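Long-range contacts in ornithine cyclodeaminase (Methanococcus maripaludis S2, PDB 3C2Q), which catalyses the NAD(+)-dependent conversion of L-ornithine to L-proline with release of ammonia: residues Asn12-Pro23 against Ile68-Ile79; Ala169-Asp177 against Arg248-Val256. All coordinates share one frame; numbering follows the deposited sequence.

Interaction 1: Asn12-Pro23 against Ile68-Ile79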
loop_
_atom_site.group_PDB
_atom_site.type_symbol
_atom_site.label_atom_id
_atom_site.label_comp_id
_atom_site.label_asym_id
_atom_site.label_seq_id
_atom_site.Cartn_x
_atom_site.Cartn_y
_atom_site.Cartn_z
ATOM N N ASN B 12 3.770 30.687 -33.745
ATOM C CA ASN B 12 2.904 30.288 -34.840
ATOM C C ASN B 12 1.481 30.043 -34.351
ATOM O O ASN B 12 1.263 29.343 -33.348
ATOM C CB ASN B 12 3.460 29.059 -35.548
ATOM C CG ASN B 12 4.825 29.326 -36.198
ATOM O OD1 ASN B 12 5.842 28.743 -35.798
ATOM N ND2 ASN B 12 4.855 30.226 -37.196
ATOM N N LEU B 13 0.520 30.630 -35.065
ATOM C CA LEU B 13 -0.884 30.531 -34.730
ATOM C C LEU B 13 -1.691 30.066 -35.925
ATOM O O LEU B 13 -1.434 30.483 -37.068
ATOM C CB LEU B 13 -1.422 31.874 -34.231
ATOM C CG LEU B 13 -0.620 32.644 -33.182
ATOM C CD1 LEU B 13 -1.185 34.031 -32.985
ATOM C CD2 LEU B 13 -0.555 31.905 -31.859
ATOM N N LYS B 14 -2.662 29.193 -35.674
ATOM C CA LYS B 14 -3.562 28.703 -36.725
ATOM C C LYS B 14 -4.955 28.657 -36.124
ATOM O O LYS B 14 -5.092 28.321 -34.926
ATOM C CB LYS B 14 -3.174 27.310 -37.212
ATOM C CG LYS B 14 -1.776 27.165 -37.825
ATOM C CD LYS B 14 -1.765 27.268 -39.346
ATOM C CE LYS B 14 -1.487 28.694 -39.819
ATOM N NZ LYS B 14 -1.272 28.773 -41.318
ATOM N N PRO B 15 -5.995 28.991 -36.931
ATOM C CA PRO B 15 -7.376 29.005 -36.415
ATOM C C PRO B 15 -7.946 27.591 -36.334
ATOM O O PRO B 15 -7.628 26.745 -37.178
ATOM C CB PRO B 15 -8.140 29.827 -37.472
ATOM C CG PRO B 15 -7.402 29.527 -38.752
ATOM C CD PRO B 15 -5.940 29.393 -38.360
ATOM N N ALA B 16 -8.770 27.345 -35.315
ATOM C CA ALA B 16 -9.460 26.052 -35.171
ATOM C C ALA B 16 -10.438 25.886 -36.340
ATOM O O ALA B 16 -11.192 26.804 -36.639
ATOM C CB ALA B 16 -10.226 26.001 -33.856
ATOM N N LEU B 17 -10.434 24.726 -36.981
ATOM C CA LEU B 17 -11.319 24.510 -38.130
ATOM C C LEU B 17 -12.762 24.204 -37.735
ATOM O O LEU B 17 -13.683 24.452 -38.515
ATOM C CB LEU B 17 -10.760 23.433 -39.061
ATOM C CG LEU B 17 -9.446 23.814 -39.775
ATOM C CD1 LEU B 17 -9.228 22.908 -40.967
ATOM C CD2 LEU B 17 -9.434 25.289 -40.232
ATOM N N LYS B 18 -12.946 23.640 -36.536
ATOM C CA LYS B 18 -14.268 23.426 -35.928
ATOM C C LYS B 18 -14.161 23.481 -34.397
ATOM O O LYS B 18 -13.065 23.362 -33.859
ATOM C CB LYS B 18 -14.941 22.114 -36.383
ATOM C CG LYS B 18 -14.108 21.147 -37.200
ATOM C CD LYS B 18 -14.865 19.813 -37.409
ATOM C CE LYS B 18 -13.990 18.768 -38.076
ATOM N NZ LYS B 18 -14.512 17.373 -37.874
ATOM N N ASP B 19 -15.292 23.694 -33.719
ATOM C CA ASP B 19 -15.348 23.647 -32.259
ATOM C C ASP B 19 -14.664 22.358 -31.798
ATOM O O ASP B 19 -14.878 21.305 -32.385
ATOM C CB ASP B 19 -16.791 23.670 -31.756
ATOM C CG ASP B 19 -17.502 24.998 -32.011
ATOM O OD1 ASP B 19 -16.874 25.953 -32.536
ATOM O OD2 ASP B 19 -18.704 25.087 -31.660
ATOM N N SER B 20 -13.798 22.479 -30.790
ATOM C CA SER B 20 -13.125 21.344 -30.128
ATOM C C SER B 20 -12.235 20.512 -31.037
ATOM O O SER B 20 -11.871 19.387 -30.690
ATOM C CB SER B 20 -14.133 20.434 -29.428
ATOM O OG SER B 20 -15.063 21.194 -28.679
ATOM N N VAL B 21 -11.867 21.047 -32.201
ATOM C CA VAL B 21 -10.894 20.363 -33.038
ATOM C C VAL B 21 -9.738 21.327 -33.340
ATOM O O VAL B 21 -9.950 22.450 -33.794
ATOM C CB VAL B 21 -11.549 19.735 -34.329
ATOM C CG1 VAL B 21 -10.505 18.993 -35.166
ATOM C CG2 VAL B 21 -12.699 18.805 -33.952
ATOM N N LEU B 22 -8.522 20.876 -33.078
ATOM C CA LEU B 22 -7.354 21.709 -33.115
ATOM C C LEU B 22 -6.509 21.413 -34.329
ATOM O O LEU B 22 -6.476 20.282 -34.773
ATOM C CB LEU B 22 -6.535 21.444 -31.848
ATOM C CG LEU B 22 -7.340 21.456 -30.554
ATOM C CD1 LEU B 22 -6.440 21.022 -29.410
ATOM C CD2 LEU B 22 -7.883 22.842 -30.310
ATOM N N PRO B 23 -5.825 22.441 -34.880
ATOM C CA PRO B 23 -4.907 22.240 -35.998
ATOM C C PRO B 23 -3.734 21.360 -35.606
ATOM O O PRO B 23 -3.304 21.398 -34.441
ATOM C CB PRO B 23 -4.378 23.647 -36.314
ATOM C CG PRO B 23 -5.094 24.583 -35.452
ATOM C CD PRO B 23 -5.937 23.850 -34.466
ATOM N N ILE B 68 -9.757 21.843 -24.469
ATOM C CA ILE B 68 -10.120 21.547 -25.835
ATOM C C ILE B 68 -11.635 21.651 -26.081
ATOM O O ILE B 68 -12.040 22.136 -27.118
ATOM C CB ILE B 68 -9.501 20.197 -26.325
ATOM C CG1 ILE B 68 -9.791 19.969 -27.813
ATOM C CG2 ILE B 68 -10.039 19.004 -25.480
ATOM C CD1 ILE B 68 -9.097 18.727 -28.430
ATOM N N ARG B 69 -12.468 21.253 -25.129
ATOM C CA ARG B 69 -13.898 21.336 -25.348
ATOM C C ARG B 69 -14.459 22.770 -25.330
ATOM O O ARG B 69 -15.613 22.988 -25.706
ATOM C CB ARG B 69 -14.662 20.442 -24.372
ATOM C CG ARG B 69 -14.902 21.067 -23.054
ATOM C CD ARG B 69 -15.651 20.147 -22.119
ATOM N NE ARG B 69 -14.914 20.221 -20.877
ATOM C CZ ARG B 69 -15.146 21.113 -19.933
ATOM N NH1 ARG B 69 -16.186 21.948 -20.037
ATOM N NH2 ARG B 69 -14.368 21.128 -18.861
ATOM N N LYS B 70 -13.668 23.741 -24.881
ATOM C CA LYS B 70 -14.102 25.134 -24.964
ATOM C C LYS B 70 -13.510 25.893 -26.162
ATOM O O LYS B 70 -13.852 27.053 -26.373
ATOM C CB LYS B 70 -13.822 25.884 -23.670
ATOM C CG LYS B 70 -14.784 25.483 -22.529
ATOM C CD LYS B 70 -14.491 26.303 -21.300
ATOM C CE LYS B 70 -15.168 25.749 -20.058
ATOM N NZ LYS B 70 -16.638 25.816 -20.162
ATOM N N VAL B 71 -12.641 25.244 -26.937
ATOM C CA VAL B 71 -12.089 25.881 -28.150
ATOM C C VAL B 71 -13.173 26.010 -29.239
ATOM O O VAL B 71 -13.863 25.035 -29.551
ATOM C CB VAL B 71 -10.833 25.153 -28.666
ATOM C CG1 VAL B 71 -10.310 25.778 -30.009
ATOM C CG2 VAL B 71 -9.730 25.201 -27.616
ATOM N N LYS B 72 -13.325 27.226 -29.781
ATOM C CA LYS B 72 -14.361 27.521 -30.798
ATOM C C LYS B 72 -13.775 27.649 -32.197
ATOM O O LYS B 72 -12.631 28.047 -32.356
ATOM C CB LYS B 72 -15.117 28.810 -30.449
ATOM C CG LYS B 72 -15.844 28.785 -29.110
ATOM C CD LYS B 72 -16.836 27.610 -29.035
ATOM C CE LYS B 72 -17.429 27.454 -27.630
ATOM N NZ LYS B 72 -18.024 26.088 -27.440
ATOM N N LYS B 73 -14.559 27.283 -33.215
ATOM C CA LYS B 73 -14.143 27.463 -34.605
ATOM C C LYS B 73 -13.597 28.881 -34.747
ATOM O O LYS B 73 -14.217 29.824 -34.259
ATOM C CB LYS B 73 -15.343 27.244 -35.552
ATOM C CG LYS B 73 -14.987 27.539 -37.005
ATOM C CD LYS B 73 -16.031 27.117 -37.999
ATOM C CE LYS B 73 -15.378 27.216 -39.386
ATOM N NZ LYS B 73 -16.327 27.158 -40.524
ATOM N N GLY B 74 -12.420 29.016 -35.354
ATOM C CA GLY B 74 -11.812 30.335 -35.593
ATOM C C GLY B 74 -10.857 30.848 -34.523
ATOM O O GLY B 74 -10.119 31.820 -34.763
ATOM N N ASP B 75 -10.863 30.230 -33.328
ATOM C CA ASP B 75 -9.929 30.624 -32.250
ATOM C C ASP B 75 -8.523 30.407 -32.771
ATOM O O ASP B 75 -8.265 29.368 -33.337
ATOM C CB ASP B 75 -10.093 29.728 -30.999
ATOM C CG ASP B 75 -11.277 30.106 -30.124
ATOM O OD1 ASP B 75 -11.898 31.168 -30.341
ATOM O OD2 ASP B 75 -11.582 29.329 -29.174
ATOM N N PHE B 76 -7.618 31.366 -32.570
ATOM C CA PHE B 76 -6.206 31.183 -32.933
ATOM C C PHE B 76 -5.490 30.359 -31.869
ATOM O O PHE B 76 -5.322 30.821 -30.750
ATOM C CB PHE B 76 -5.464 32.522 -33.056
ATOM C CG PHE B 76 -5.961 33.372 -34.188
ATOM C CD1 PHE B 76 -5.968 32.869 -35.491
ATOM C CD2 PHE B 76 -6.450 34.656 -33.949
ATOM C CE1 PHE B 76 -6.443 33.646 -36.566
ATOM C CE2 PHE B 76 -6.935 35.445 -35.023
ATOM C CZ PHE B 76 -6.928 34.923 -36.322
ATOM N N VAL B 77 -5.021 29.200 -32.283
ATOM C CA VAL B 77 -4.391 28.213 -31.394
ATOM C C VAL B 77 -2.885 28.251 -31.648
ATOM O O VAL B 77 -2.410 28.281 -32.801
ATOM C CB VAL B 77 -4.963 26.787 -31.660
ATOM C CG1 VAL B 77 -4.198 25.710 -30.839
ATOM C CG2 VAL B 77 -6.466 26.752 -31.357
ATOM N N LEU B 78 -2.140 28.306 -30.552
ATOM C CA LEU B 78 -0.700 28.218 -30.580
ATOM C C LEU B 78 -0.277 26.865 -31.138
ATOM O O LEU B 78 -0.723 25.807 -30.629
ATOM C CB LEU B 78 -0.150 28.419 -29.158
ATOM C CG LEU B 78 1.356 28.158 -28.952
ATOM C CD1 LEU B 78 2.169 29.294 -29.535
ATOM C CD2 LEU B 78 1.671 28.036 -27.470
ATOM N N ILE B 79 0.581 26.906 -32.171
ATOM C CA ILE B 79 1.113 25.736 -32.842
ATOM C C ILE B 79 2.605 25.654 -32.616
ATOM O O ILE B 79 3.307 26.676 -32.663
ATOM C CB ILE B 79 0.864 25.778 -34.384
ATOM C CG1 ILE B 79 -0.619 25.910 -34.707
ATOM C CG2 ILE B 79 1.455 24.552 -35.071
ATOM C CD1 ILE B 79 -1.546 24.906 -34.052
HETATM O O HOH W 1 4.938 28.615 -32.281
HETATM O O HOH W 2 -16.106 24.168 -28.233
#
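Lys14 and Val77 face each other as a hydrogen-bonded pair where strand 12-15, outermost of the mixed beta sheet within this chain, joins strand 76-79 antiparallel in the N-terminal part of the protein. Val77 N donates to Lys14 O at 2.8 Å, and Lys14 N returns a bond to Val77 O. Pairing continues past Pro15, which sits at a non-hydrogen-bonded position, so its missing N-H costs the pairing with strand 76-79 no bond: Ala16 N binds Asp75 O, and Gly74 N binds Ala16 O at 2.8 Å. Gly74 takes the third position of the type II turn from Lys72 to Asp75, where its positive phi (92°) suits glycine.

Apolar contacts lie on both faces. On the face of Val77 and Ile79, Ile79 CG1 crosses the bent Lys14 chain 3.6 Å from its CG, while Ile79 CD1 rests on the Pro23 ring. Farther along, the branched Leu22 divides its methyls: CD1 meets Ile68 CD1 at 3.6 Å, and CD2 meets the CG1 of Val71, which also touches the small Ala16 CB. On the opposite face Pro15 CB packs against Phe76, whose ring edge is turned to Pro15 N.

Polar groups of backbone and side chain secure the turns. Ser20 N donates to Val71 O, and a water bridges Ser20 OG, Arg69 O, Val71 O and Lys72 NZ. Lys18 instead reaches Asp213 of the second subunit. The chi1 of Asp19 (-68°) turns its carboxylate toward the 72-75 turn: Lys73 N meets Asp19 OD1 nearly end-on to the C-O bond at 2.8 Å, with an N-H...O angle of 170°.

Interaction 2: Ala169-Asp177 against Arg248-Val256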
loop_
_atom_site.group_PDB
_atom_site.type_symbol
_atom_site.label_atom_id
_atom_site.label_comp_id
_atom_site.label_asym_id
_atom_site.label_seq_id
_atom_site.Cartn_x
_atom_site.Cartn_y
_atom_site.Cartn_z
ATOM N N ALA B 169 -15.194 18.875 -2.808
ATOM C CA ALA B 169 -15.400 17.527 -2.273
ATOM C C ALA B 169 -16.521 16.912 -3.082
ATOM O O ALA B 169 -16.861 17.445 -4.157
ATOM C CB ALA B 169 -15.735 17.591 -0.765
ATOM N N GLY B 170 -17.044 15.780 -2.614
ATOM C CA GLY B 170 -18.174 15.118 -3.228
ATOM C C GLY B 170 -19.320 14.994 -2.234
ATOM O O GLY B 170 -19.243 15.498 -1.117
ATOM N N ASN B 171 -20.343 14.253 -2.640
ATOM C CA ASN B 171 -21.518 13.976 -1.839
ATOM C C ASN B 171 -21.130 13.240 -0.569
ATOM O O ASN B 171 -21.716 13.471 0.489
ATOM C CB ASN B 171 -22.494 13.082 -2.627
ATOM C CG ASN B 171 -23.880 12.978 -1.953
ATOM O OD1 ASN B 171 -24.558 13.965 -1.809
ATOM N ND2 ASN B 171 -24.288 11.773 -1.570
ATOM N N ALA B 172 -20.159 12.326 -0.682
ATOM C CA ALA B 172 -19.821 11.483 0.476
ATOM C C ALA B 172 -19.229 12.294 1.631
ATOM O O ALA B 172 -19.647 12.106 2.785
ATOM C CB ALA B 172 -18.916 10.291 0.079
ATOM N N LEU B 173 -18.289 13.197 1.347
ATOM C CA LEU B 173 -17.769 14.053 2.395
ATOM C C LEU B 173 -18.890 14.863 3.100
ATOM O O LEU B 173 -18.997 14.862 4.334
ATOM C CB LEU B 173 -16.710 15.022 1.885
ATOM C CG LEU B 173 -16.259 15.996 2.998
ATOM C CD1 LEU B 173 -15.469 15.265 4.107
ATOM C CD2 LEU B 173 -15.435 17.118 2.508
ATOM N N ALA B 174 -19.675 15.583 2.308
ATOM C CA ALA B 174 -20.747 16.425 2.871
ATOM C C ALA B 174 -21.763 15.615 3.638
ATOM O O ALA B 174 -22.151 16.016 4.749
ATOM C CB ALA B 174 -21.435 17.248 1.779
ATOM N N THR B 175 -22.189 14.485 3.086
ATOM C CA THR B 175 -23.265 13.731 3.725
ATOM C C THR B 175 -22.806 12.980 4.977
ATOM O O THR B 175 -23.585 12.852 5.915
ATOM C CB THR B 175 -24.036 12.770 2.766
ATOM O OG1 THR B 175 -23.135 11.760 2.251
ATOM C CG2 THR B 175 -24.674 13.568 1.610
ATOM N N HIS B 176 -21.552 12.500 5.006
ATOM C CA HIS B 176 -21.025 11.928 6.265
ATOM C C HIS B 176 -20.723 12.956 7.334
ATOM O O HIS B 176 -20.909 12.662 8.522
ATOM C CB HIS B 176 -19.833 10.967 6.051
ATOM C CG HIS B 176 -20.215 9.705 5.312
ATOM N ND1 HIS B 176 -21.112 8.782 5.818
ATOM C CD2 HIS B 176 -19.817 9.222 4.110
ATOM C CE1 HIS B 176 -21.242 7.782 4.961
ATOM N NE2 HIS B 176 -20.485 8.039 3.906
ATOM N N ASP B 177 -20.245 14.133 6.928
ATOM C CA ASP B 177 -20.112 15.265 7.855
ATOM C C ASP B 177 -21.491 15.525 8.507
ATOM O O ASP B 177 -21.618 15.671 9.731
ATOM C CB ASP B 177 -19.616 16.516 7.124
ATOM C CG ASP B 177 -19.672 17.792 7.999
ATOM O OD1 ASP B 177 -18.971 17.889 9.049
ATOM O OD2 ASP B 177 -20.404 18.727 7.603
ATOM N N ARG B 248 -21.112 6.881 -8.027
ATOM C CA ARG B 248 -21.437 6.128 -6.787
ATOM C C ARG B 248 -22.601 6.690 -5.982
ATOM O O ARG B 248 -23.038 6.033 -5.060
ATOM C CB ARG B 248 -20.295 6.120 -5.775
ATOM C CG ARG B 248 -18.997 5.521 -6.141
ATOM C CD ARG B 248 -18.052 5.901 -4.995
ATOM N NE ARG B 248 -18.406 7.260 -4.570
ATOM C CZ ARG B 248 -18.997 7.604 -3.413
ATOM N NH1 ARG B 248 -19.282 6.690 -2.476
ATOM N NH2 ARG B 248 -19.303 8.890 -3.203
ATOM N N ASP B 249 -23.036 7.921 -6.254
ATOM C CA ASP B 249 -24.136 8.570 -5.515
ATOM C C ASP B 249 -25.562 8.082 -5.874
ATOM O O ASP B 249 -26.112 8.444 -6.926
ATOM C CB ASP B 249 -24.091 10.091 -5.754
ATOM C CG ASP B 249 -22.754 10.710 -5.454
ATOM O OD1 ASP B 249 -21.981 10.135 -4.671
ATOM O OD2 ASP B 249 -22.472 11.807 -5.978
ATOM N N ASP B 250 -26.201 7.308 -5.006
ATOM C CA ASP B 250 -27.661 7.011 -5.179
ATOM C C ASP B 250 -28.571 8.126 -4.573
ATOM O O ASP B 250 -29.779 8.291 -4.980
ATOM C CB ASP B 250 -28.023 5.650 -4.559
ATOM C CG ASP B 250 -27.821 5.643 -3.048
ATOM O OD1 ASP B 250 -28.763 6.032 -2.276
ATOM O OD2 ASP B 250 -26.683 5.293 -2.635
ATOM N N GLY B 251 -27.995 8.878 -3.616
ATOM C CA GLY B 251 -28.707 9.953 -2.952
ATOM C C GLY B 251 -27.927 11.240 -2.888
ATOM O O GLY B 251 -27.572 11.688 -1.785
ATOM N N PRO B 252 -27.677 11.890 -4.054
ATOM C CA PRO B 252 -26.903 13.102 -3.927
ATOM C C PRO B 252 -27.824 14.143 -3.313
ATOM O O PRO B 252 -28.990 14.204 -3.695
ATOM C CB PRO B 252 -26.599 13.493 -5.385
ATOM C CG PRO B 252 -27.702 12.917 -6.152
ATOM C CD PRO B 252 -28.097 11.627 -5.438
ATOM N N ILE B 253 -27.310 14.969 -2.423
ATOM C CA ILE B 253 -28.093 16.074 -1.877
ATOM C C ILE B 253 -28.221 17.209 -2.905
ATOM O O ILE B 253 -27.499 17.237 -3.917
ATOM C CB ILE B 253 -27.506 16.576 -0.522
ATOM C CG1 ILE B 253 -26.021 16.933 -0.687
ATOM C CG2 ILE B 253 -27.747 15.500 0.556
ATOM C CD1 ILE B 253 -25.444 17.853 0.359
ATOM N N PRO B 254 -29.181 18.124 -2.689
ATOM C CA PRO B 254 -29.423 19.094 -3.760
ATOM C C PRO B 254 -28.215 19.964 -4.124
ATOM O O PRO B 254 -28.120 20.401 -5.268
ATOM C CB PRO B 254 -30.605 19.925 -3.220
ATOM C CG PRO B 254 -31.298 18.975 -2.214
ATOM C CD PRO B 254 -30.136 18.274 -1.566
ATOM N N ASP B 255 -27.287 20.194 -3.194
ATOM C CA ASP B 255 -26.113 21.023 -3.478
ATOM C C ASP B 255 -25.130 20.414 -4.516
ATOM O O ASP B 255 -24.279 21.118 -5.058
ATOM C CB ASP B 255 -25.318 21.327 -2.191
ATOM C CG ASP B 255 -26.158 22.020 -1.102
ATOM O OD1 ASP B 255 -25.763 23.132 -0.668
ATOM O OD2 ASP B 255 -27.162 21.433 -0.662
ATOM N N VAL B 256 -25.246 19.112 -4.776
ATOM C CA VAL B 256 -24.276 18.392 -5.604
ATOM C C VAL B 256 -24.456 18.761 -7.082
ATOM O O VAL B 256 -25.598 18.798 -7.576
ATOM C CB VAL B 256 -24.430 16.864 -5.366
ATOM C CG1 VAL B 256 -23.727 16.034 -6.471
ATOM C CG2 VAL B 256 -23.853 16.507 -3.961
HETATM O O HOH W 3 -20.033 12.842 -5.203
HETATM O O HOH W 4 -22.746 9.251 -1.757
#
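Asn171, first residue of helix 171-183, which follows strand 166-170 of the Rossmann fold, presses its amide against the backbone of Gly251, Pro252 and Ile253; Gly170 is the N-cap. With CG anti to the backbone N (chi1 -169°), the side chain reaches across to the 248-256 loop and uses both ends of its amide, a task suited to asparagine. OD1 accepts from Ile253 N at 3.0 Å, a fairly straight bond, and lies 3.4 Å from Val256 CG2. ND2 donates to Gly251 O at 3.3 Å, a more bent bond whose donor stands above the carbonyl plane. A water links ND2 to Asp249 OD1, and another joins Asn171 N to Asp249 OD2, which also binds Ser246 N.

Ile253 adds the apolar part: the Ile253 and Thr175 side chains run past each other in opposite directions, their CG2 atoms 3.8 Å apart, and Ile253 CD1 approaches Ala174 CB, beside Leu243 of strand 241-244. Asn171, Ala172 and Asp250 probably bind NAD(+), as in related proteins, so the contact joins two parts of the likely cofactor site. Arg248, bent at chi3, brings NH2 obliquely to within 3.6 Å of Ala172 CB.

How the interactions relate
From the N terminus, interaction 1 closes first: 44 residues, including strands 34-38, 41-46, 53-57 and 62-66, separate its segments, and the pairing brings strand 12-15 to strand 76-79. The chain then passes through helix 112-133 into the Rossmann fold, where interaction 2 closes a second loop of 70 residues that includes helices 203-214, 217-222 and 230-237 and strand 241-244. The loops follow in series, neither nesting nor crossing, and their centres lie about 37 Å apart. Interaction 1 thus ties an outer strand to its sheet, interaction 2 a helix start to a loop. The tetramer brings such regions together: Arg69 packs on Pro252 of the second subunit.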